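Local atomic coordinates of CT263 (Chlamydia trachomatis, PDB entry 4QAS), a protein that probably hydrolyses the glycosidic bond of futalosine-type nucleosides, a step of menaquinone synthesis, as a nucleosidase of the MTAN family. Residues A[91-96]-A[158-163]. The protein carries 1 engineered substitution. Numbering follows the deposited sequence. Where two conformers were deposited one is given.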
ATOM      1  N   TYR A  91       8.893  -0.280  13.687  1.00 12.98           N
ATOM      2  CA  TYR A  91      10.177   0.336  13.952  1.00 12.80           C
ATOM      3  C   TYR A  91      11.115   0.056  12.795  1.00 12.42           C
ATOM      4  O   TYR A  91      10.953  -0.916  12.060  1.00 13.72           O
ATOM      5  CB  TYR A  91      10.806  -0.262  15.209  1.00 13.62           C
ATOM      6  CG  TYR A  91      10.070   0.037  16.468  1.00 13.09           C
ATOM      7  CD1 TYR A  91       9.051  -0.778  16.929  1.00 14.96           C
ATOM      8  CD2 TYR A  91      10.423   1.136  17.249  1.00 14.94           C
ATOM      9  CE1 TYR A  91       8.402  -0.514  18.109  1.00 15.32           C
ATOM     10  CE2 TYR A  91       9.782   1.405  18.444  1.00 16.47           C
ATOM     11  CZ  TYR A  91       8.757   0.580  18.872  1.00 16.69           C
ATOM     12  OH  TYR A  91       8.076   0.798  20.060  1.00 19.36           O
ATOM     13  N   THR A  92      12.107   0.928  12.678  1.00 13.10           N
ATOM     14  CA  THR A  92      13.290   0.633  11.890  1.00 13.55           C
ATOM     15  C   THR A  92      14.444   0.315  12.823  1.00 14.91           C
ATOM     16  O   THR A  92      14.513   0.828  13.933  1.00 16.54           O
ATOM     17  CB  THR A  92      13.627   1.773  10.915  1.00 15.36           C
ATOM     18  OG1 THR A  92      14.659   1.308  10.022  1.00 18.26           O
ATOM     19  CG2 THR A  92      14.023   3.048  11.604  1.00 15.47           C
ATOM     20  N   ILE A  93      15.327  -0.554  12.385  1.00 14.53           N
ATOM     21  CA  ILE A  93      16.399  -1.089  13.234  1.00 13.27           C
ATOM     22  C   ILE A  93      17.708  -0.350  13.001  1.00 15.56           C
ATOM     23  O   ILE A  93      18.105  -0.081  11.853  1.00 16.16           O
ATOM     24  CB  ILE A  93      16.541  -2.592  12.971  1.00 14.10           C
ATOM     25  CG1 ILE A  93      15.203  -3.291  13.184  1.00 14.58           C
ATOM     26  CG2 ILE A  93      17.656  -3.180  13.804  1.00 13.83           C
ATOM     27  CD1 ILE A  93      14.562  -3.051  14.568  1.00 14.30           C
ATOM     28  N   THR A  94      18.404  -0.025  14.093  1.00 15.61           N
ATOM     29  CA  THR A  94      19.707   0.618  14.003  1.00 15.97           C
ATOM     30  C   THR A  94      20.828  -0.399  14.016  1.00 16.45           C
ATOM     31  O   THR A  94      21.810  -0.242  13.288  1.00 18.88           O
ATOM     32  CB  THR A  94      19.867   1.605  15.160  1.00 19.25           C
ATOM     33  OG1 THR A  94      19.658   0.924  16.403  1.00 20.19           O
ATOM     34  CG2 THR A  94      18.831   2.718  15.032  1.00 23.47           C
ATOM     35  N   SER A  95      20.732  -1.413  14.862  1.00 16.36           N
ATOM     36  CA  SER A  95      21.695  -2.501  14.870  1.00 17.06           C
ATOM     37  C   SER A  95      20.971  -3.778  15.249  1.00 17.18           C
ATOM     38  O   SER A  95      19.945  -3.761  15.932  1.00 15.30           O
ATOM     39  CB  SER A  95      22.879  -2.227  15.801  1.00 20.66           C
ATOM     40  OG  SER A  95      22.479  -2.377  17.138  1.00 23.01           O
ATOM     41  N   VAL A  96      21.514  -4.885  14.764  1.00 14.63           N
ATOM     42  CA  VAL A  96      20.989  -6.203  15.039  1.00 14.69           C
ATOM     43  C   VAL A  96      22.108  -7.059  15.624  1.00 14.18           C
ATOM     44  O   VAL A  96      23.243  -7.054  15.112  1.00 16.01           O
ATOM     45  CB  VAL A  96      20.367  -6.829  13.779  1.00 15.30           C
ATOM     46  CG1 VAL A  96      21.367  -6.903  12.627  1.00 16.62           C
ATOM     47  CG2 VAL A  96      19.759  -8.169  14.106  1.00 16.35           C
ATOM     48  N   CYS A 158      21.414  -2.780   3.694  1.00 18.49           N
ATOM     49  CA  CYS A 158      20.295  -3.530   4.251  1.00 16.89           C
ATOM     50  C   CYS A 158      19.578  -2.690   5.290  1.00 16.52           C
ATOM     51  O   CYS A 158      20.228  -2.109   6.175  1.00 18.00           O
ATOM     52  CB  CYS A 158      20.792  -4.815   4.928  1.00 20.78           C
ATOM     53  SG  CYS A 158      19.513  -5.956   5.461  1.00 20.95           S
ATOM     54  N   SER A 159      18.262  -2.612   5.174  1.00 16.43           N
ATOM     55  CA  SER A 159      17.414  -1.939   6.140  1.00 15.39           C
ATOM     56  C   SER A 159      16.405  -2.934   6.665  1.00 13.53           C
ATOM     57  O   SER A 159      16.143  -3.956   6.043  1.00 16.55           O
ATOM     58  CB  SER A 159      16.675  -0.758   5.509  1.00 17.81           C
ATOM     59  OG  SER A 159      17.543   0.224   5.044  1.00 19.49           O
ATOM     60  N   MET A 160      15.866  -2.647   7.840  1.00 14.55           N
ATOM     61  CA  MET A 160      14.927  -3.527   8.505  0.58 13.07           C
ATOM     62  C   MET A 160      13.742  -2.754   9.022  1.00 15.00           C
ATOM     63  O   MET A 160      13.895  -1.681   9.584  1.00 16.84           O
ATOM     64  CB  MET A 160      15.565  -4.166   9.711  0.58 20.60           C
ATOM     65  CG  MET A 160      16.331  -5.370   9.397  0.58 17.83           C
ATOM     66  SD  MET A 160      17.045  -6.062  10.845  0.58 16.05           S
ATOM     67  CE  MET A 160      18.336  -7.057  10.115  0.58 45.10           C
ATOM     68  N   ILE A 161      12.579  -3.323   8.808  1.00 12.53           N
ATOM     69  CA  ILE A 161      11.311  -2.872   9.374  1.00 13.30           C
ATOM     70  C   ILE A 161      10.823  -4.020  10.242  1.00 12.53           C
ATOM     71  O   ILE A 161      10.678  -5.145   9.761  1.00 13.29           O
ATOM     72  CB  ILE A 161      10.267  -2.609   8.282  1.00 13.56           C
ATOM     73  CG1 ILE A 161      10.749  -1.528   7.322  1.00 15.15           C
ATOM     74  CG2 ILE A 161       8.949  -2.197   8.909  1.00 15.51           C
ATOM     75  CD1 ILE A 161       9.931  -1.420   6.031  1.00 16.88           C
ATOM     76  N   LYS A 162      10.574  -3.743  11.516  1.00 12.32           N
ATOM     77  CA  LYS A 162      10.064  -4.756  12.423  1.00 11.62           C
ATOM     78  C   LYS A 162       8.844  -4.198  13.134  1.00 11.40           C
ATOM     79  O   LYS A 162       8.900  -3.114  13.701  1.00 12.69           O
ATOM     80  CB  LYS A 162      11.122  -5.201  13.430  1.00 12.99           C
ATOM     81  CG  LYS A 162      12.338  -5.844  12.759  1.00 13.78           C
ATOM     82  CD  LYS A 162      12.104  -7.281  12.299  1.00 13.13           C
ATOM     83  CE  LYS A 162      13.116  -7.709  11.219  1.00 15.09           C
ATOM     84  NZ  LYS A 162      13.130  -9.161  10.979  1.00 15.61           N
ATOM     85  N   VAL A 163       7.760  -4.971  13.110  1.00 11.36           N
ATOM     86  CA  VAL A 163       6.531  -4.605  13.813  1.00 11.48           C
ATOM     87  C   VAL A 163       6.427  -5.463  15.065  1.00 11.52           C
ATOM     88  O   VAL A 163       6.621  -6.671  15.010  1.00 11.87           O
ATOM     89  CB  VAL A 163       5.287  -4.734  12.918  1.00 11.57           C
ATOM     90  CG1 VAL A 163       5.059  -6.128  12.454  1.00 12.05           C
ATOM     91  CG2 VAL A 163       4.055  -4.203  13.644  1.00 12.12           C
TER
HETATM   92  O   HOH W   1      16.923  -0.473   9.415  1.00 18.77           O
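Tyr91 and Lys162 face each other as a hydrogen-bonded antiparallel pair and grip one another twice: Tyr91 N donates to Lys162 O at 2.8 Å, and Lys162 N returns the bond to Tyr91 O at 2.9 Å. Both are nearly straight, 165° at the hydrogen, although each donor lies somewhat off its acceptor's carbonyl plane. Next comes the non-hydrogen-bonded pair Thr92–Ile161, flanked by CA-H...O contacts, one from Ile161 CA to Tyr91 O at 3.3 Å and one from Thr92 CA to Met160 O. Beyond it the ladder opens. The bond from Ile93 N to Met160 O is weak at 3.3 Å, and the pair's return bond is replaced by a water that accepts from Met160 N at 2.9 Å, probably donates to Ile93 O and hydrogen-bonds Thr92 OG1. With chi1 at -170°, that hydroxyl lies beside its own carbonyl carbon, on the side where the water sits; it also bonds to Ile114 N.

The apolar contact gathers around Met160. Ile93 lays CG1 against Met160 CB at 3.6 Å, and CG1 and CD1 of the same isoleucine rest on Lys162 CG. The methionine chain, extended beyond CG, runs past Ile93 to put CE against Val96 CG1 at 3.9 Å, meeting that side chain at roughly a right angle. Thus Val96 rejoins the contact after the chain turns a corner at Thr94. Lys162 bends at chi2 (-77°) and carries its amine away to a salt bridge with Asp141 and a hydrogen bond with Asn74.

In the mixed sheet of this nucleosidase fold, strand 90-99 lies between strands 158-167 and 119-124. Helix 144-153 packs on Val96 and Met160 through Ala148, while Ile161 meets helix 180-197 at Leu187, Ile191 and Ile194.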